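Local structure of RabGAP/TBC protein (Chlamydomonas reinhardtii, 4P17) at residues T116-D121 / M154-G159. The protein probably acts as a flagellar Rab GTPase-activating protein, its all-helical TBC domain being of the kind that stimulates GTP hydrolysis by Rab proteins. Residues are numbered along the deposited sequence; the frame is centred on the assembly and turned at random.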
ATOM      1  N   THR A 116     -14.485 -13.682  -1.893  1.00 17.63           N
ATOM      2  CA  THR A 116     -15.795 -13.557  -2.475  1.00 20.15           C
ATOM      3  C   THR A 116     -16.306 -12.121  -2.324  1.00 36.16           C
ATOM      4  O   THR A 116     -17.425 -11.817  -2.717  1.00 20.67           O
ATOM      5  CB  THR A 116     -16.770 -14.540  -1.853  1.00 28.93           C
ATOM      6  OG1 THR A 116     -16.971 -14.205  -0.475  1.00 19.14           O
ATOM      7  CG2 THR A 116     -16.213 -15.979  -1.991  1.00 14.84           C
ATOM      8  N   HIS A 117     -15.496 -11.216  -1.781  1.00 28.48           N
ATOM      9  CA  HIS A 117     -15.948  -9.820  -1.742  1.00 34.55           C
ATOM     10  C   HIS A 117     -14.827  -8.788  -1.939  1.00 37.94           C
ATOM     11  O   HIS A 117     -15.078  -7.572  -1.994  1.00 35.74           O
ATOM     12  CB  HIS A 117     -16.738  -9.562  -0.435  1.00 19.44           C
ATOM     13  CG  HIS A 117     -16.041  -9.984   0.818  1.00 22.12           C
ATOM     14  ND1 HIS A 117     -16.219 -11.227   1.386  1.00 28.48           N
ATOM     15  CD2 HIS A 117     -15.216  -9.303   1.649  1.00 20.44           C
ATOM     16  CE1 HIS A 117     -15.511 -11.305   2.499  1.00 30.81           C
ATOM     17  NE2 HIS A 117     -14.892 -10.152   2.681  1.00 37.51           N
ATOM     18  N   THR A 118     -13.601  -9.267  -2.093  1.00 25.50           N
ATOM     19  CA  THR A 118     -12.511  -8.404  -2.529  1.00 25.35           C
ATOM     20  C   THR A 118     -12.465  -8.376  -4.061  1.00 27.41           C
ATOM     21  O   THR A 118     -12.999  -9.279  -4.710  1.00 33.43           O
ATOM     22  CB  THR A 118     -11.164  -8.886  -1.994  1.00 30.36           C
ATOM     23  OG1 THR A 118     -10.969 -10.234  -2.406  1.00 23.71           O
ATOM     24  CG2 THR A 118     -11.117  -8.818  -0.464  1.00 29.00           C
ATOM     25  N   PHE A 119     -11.821  -7.356  -4.624  1.00 22.90           N
ATOM     26  CA  PHE A 119     -11.692  -7.183  -6.088  1.00 27.51           C
ATOM     27  C   PHE A 119     -12.844  -7.705  -6.916  1.00 24.79           C
ATOM     28  O   PHE A 119     -12.666  -8.578  -7.764  1.00 32.23           O
ATOM     29  CB  PHE A 119     -10.417  -7.846  -6.576  1.00 39.03           C
ATOM     30  CG  PHE A 119      -9.221  -7.307  -5.923  1.00 25.62           C
ATOM     31  CD1 PHE A 119      -8.947  -5.964  -6.027  1.00 20.84           C
ATOM     32  CD2 PHE A 119      -8.408  -8.110  -5.147  1.00 26.98           C
ATOM     33  CE1 PHE A 119      -7.870  -5.428  -5.418  1.00 22.46           C
ATOM     34  CE2 PHE A 119      -7.315  -7.565  -4.514  1.00 27.27           C
ATOM     35  CZ  PHE A 119      -7.053  -6.208  -4.669  1.00 17.20           C
ATOM     36  N   PRO A 120     -14.034  -7.164  -6.682  1.00 29.09           N
ATOM     37  CA  PRO A 120     -15.138  -7.612  -7.527  1.00 30.66           C
ATOM     38  C   PRO A 120     -14.889  -7.288  -9.001  1.00 29.05           C
ATOM     39  O   PRO A 120     -15.272  -8.074  -9.862  1.00 25.66           O
ATOM     40  CB  PRO A 120     -16.333  -6.829  -6.984  1.00 40.30           C
ATOM     41  CG  PRO A 120     -15.725  -5.571  -6.419  1.00 42.46           C
ATOM     42  CD  PRO A 120     -14.390  -5.997  -5.856  1.00 46.50           C
ATOM     43  N   ASP A 121     -14.221  -6.174  -9.293  1.00 12.09           N
ATOM     44  CA  ASP A 121     -14.238  -5.679 -10.654  1.00 18.06           C
ATOM     45  C   ASP A 121     -12.928  -5.781 -11.425  1.00 21.35           C
ATOM     46  O   ASP A 121     -12.922  -5.530 -12.626  1.00 16.05           O
ATOM     47  CB  ASP A 121     -14.711  -4.212 -10.647  1.00 21.21           C
ATOM     48  N   MET A 154      -4.415  -8.898   4.611  1.00 13.70           N
ATOM     49  CA  MET A 154      -3.390  -9.375   3.694  1.00 11.80           C
ATOM     50  C   MET A 154      -3.982  -9.745   2.328  1.00  9.19           C
ATOM     51  O   MET A 154      -3.274  -9.813   1.344  1.00  8.25           O
ATOM     52  CB  MET A 154      -2.646 -10.560   4.317  1.00 11.96           C
ATOM     53  CG  MET A 154      -1.810 -10.204   5.566  1.00 18.47           C
ATOM     54  SD  MET A 154      -1.511 -11.643   6.651  1.00 21.35           S
ATOM     55  CE  MET A 154      -0.339 -12.560   5.643  1.00 16.43           C
ATOM     56  N   ASN A 155      -5.291  -9.960   2.248  1.00  7.87           N
ATOM     57  CA  ASN A 155      -5.884 -10.360   0.971  1.00 10.58           C
ATOM     58  C   ASN A 155      -5.717  -9.271  -0.073  1.00  7.76           C
ATOM     59  O   ASN A 155      -5.124  -9.496  -1.123  1.00  7.65           O
ATOM     60  CB  ASN A 155      -7.367 -10.721   1.143  1.00 11.34           C
ATOM     61  CG  ASN A 155      -7.909 -11.503  -0.033  1.00  8.89           C
ATOM     62  OD1 ASN A 155      -8.097 -10.961  -1.127  1.00 29.88           O
ATOM     63  ND2 ASN A 155      -8.216 -12.755   0.196  1.00 14.31           N
ATOM     64  N   THR A 156      -6.157  -8.051   0.229  1.00  7.53           N
ATOM     65  CA  THR A 156      -6.091  -7.001  -0.778  1.00  5.72           C
ATOM     66  C   THR A 156      -4.641  -6.509  -0.974  1.00  4.91           C
ATOM     67  O   THR A 156      -4.257  -6.113  -2.066  1.00  5.61           O
ATOM     68  CB  THR A 156      -7.050  -5.803  -0.438  1.00  8.34           C
ATOM     69  OG1 THR A 156      -6.747  -5.267   0.848  1.00 13.06           O
ATOM     70  CG2 THR A 156      -8.532  -6.265  -0.476  1.00 10.32           C
ATOM     71  N   ILE A 157      -3.813  -6.581   0.062  1.00  8.11           N
ATOM     72  CA  ILE A 157      -2.381  -6.298  -0.103  1.00  7.46           C
ATOM     73  C   ILE A 157      -1.741  -7.212  -1.157  1.00  7.46           C
ATOM     74  O   ILE A 157      -1.079  -6.778  -2.077  1.00  8.06           O
ATOM     75  CB  ILE A 157      -1.637  -6.452   1.241  1.00  5.41           C
ATOM     76  CG1 ILE A 157      -2.110  -5.369   2.219  1.00  6.63           C
ATOM     77  CG2 ILE A 157      -0.119  -6.309   1.049  1.00  3.56           C
ATOM     78  CD1 ILE A 157      -1.551  -5.488   3.600  1.00  6.63           C
ATOM     79  N   VAL A 158      -1.949  -8.513  -1.041  1.00  7.99           N
ATOM     80  CA  VAL A 158      -1.301  -9.407  -1.966  1.00  1.82           C
ATOM     81  C   VAL A 158      -1.912  -9.275  -3.352  1.00  4.59           C
ATOM     82  O   VAL A 158      -1.218  -9.451  -4.362  1.00  6.87           O
ATOM     83  CB  VAL A 158      -1.374 -10.862  -1.471  1.00  5.97           C
ATOM     84  CG1 VAL A 158      -0.999 -11.835  -2.611  1.00 12.17           C
ATOM     85  CG2 VAL A 158      -0.491 -11.019  -0.300  1.00  4.41           C
ATOM     86  N   GLY A 159      -3.200  -8.932  -3.403  1.00  7.39           N
ATOM     87  CA  GLY A 159      -3.873  -8.705  -4.661  1.00  6.00           C
ATOM     88  C   GLY A 159      -3.215  -7.556  -5.399  1.00  6.24           C
ATOM     89  O   GLY A 159      -2.923  -7.646  -6.582  1.00  7.15           O
TER
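Thr118 and Phe119, neighbours in the loop between helices 108-114 and 128-144, reach together onto one side of helix 153-164. Thr118 suits a boundary between polar and apolar surroundings because its two branches do different work. Its methyl meets the methyl of Thr156, CG2 to CG2 at 3.6 Å, while its hydroxyl turns to the amide of Asn155, with OG1 3.2 Å from OD1. The one hydroxyl proton of Thr118 could instead go to Asp114 O, so the bond to the amide is not settled. Asn155 extends its amide towards the loop with CG anti to the backbone N (chi1 -164°), and its ND2 is engaged by Tyr150. Thr156 divides its branches likewise: CG2 faces the loop, whereas OG1 is hydrogen-bonded to Ser238.

Phe119 carries its ring to the next turn of the helix. Thr156 O lies in the ring plane at the edge, 3.8 Å from CZ. Gly159 has no side chain, so the ring can come close to its backbone, CE2 approaching CA obliquely at 3.6 Å. Arg131 of helix 128-144 ties the loop down as well, its NH2 hydrogen-bonding to the carbonyl oxygens of Thr118 and Phe119. Within this TBC domain the loop is therefore seated mainly by methyl and ring packing, and the buried hydroxyls and amide find polar partners in surrounding residues as well as across the contact.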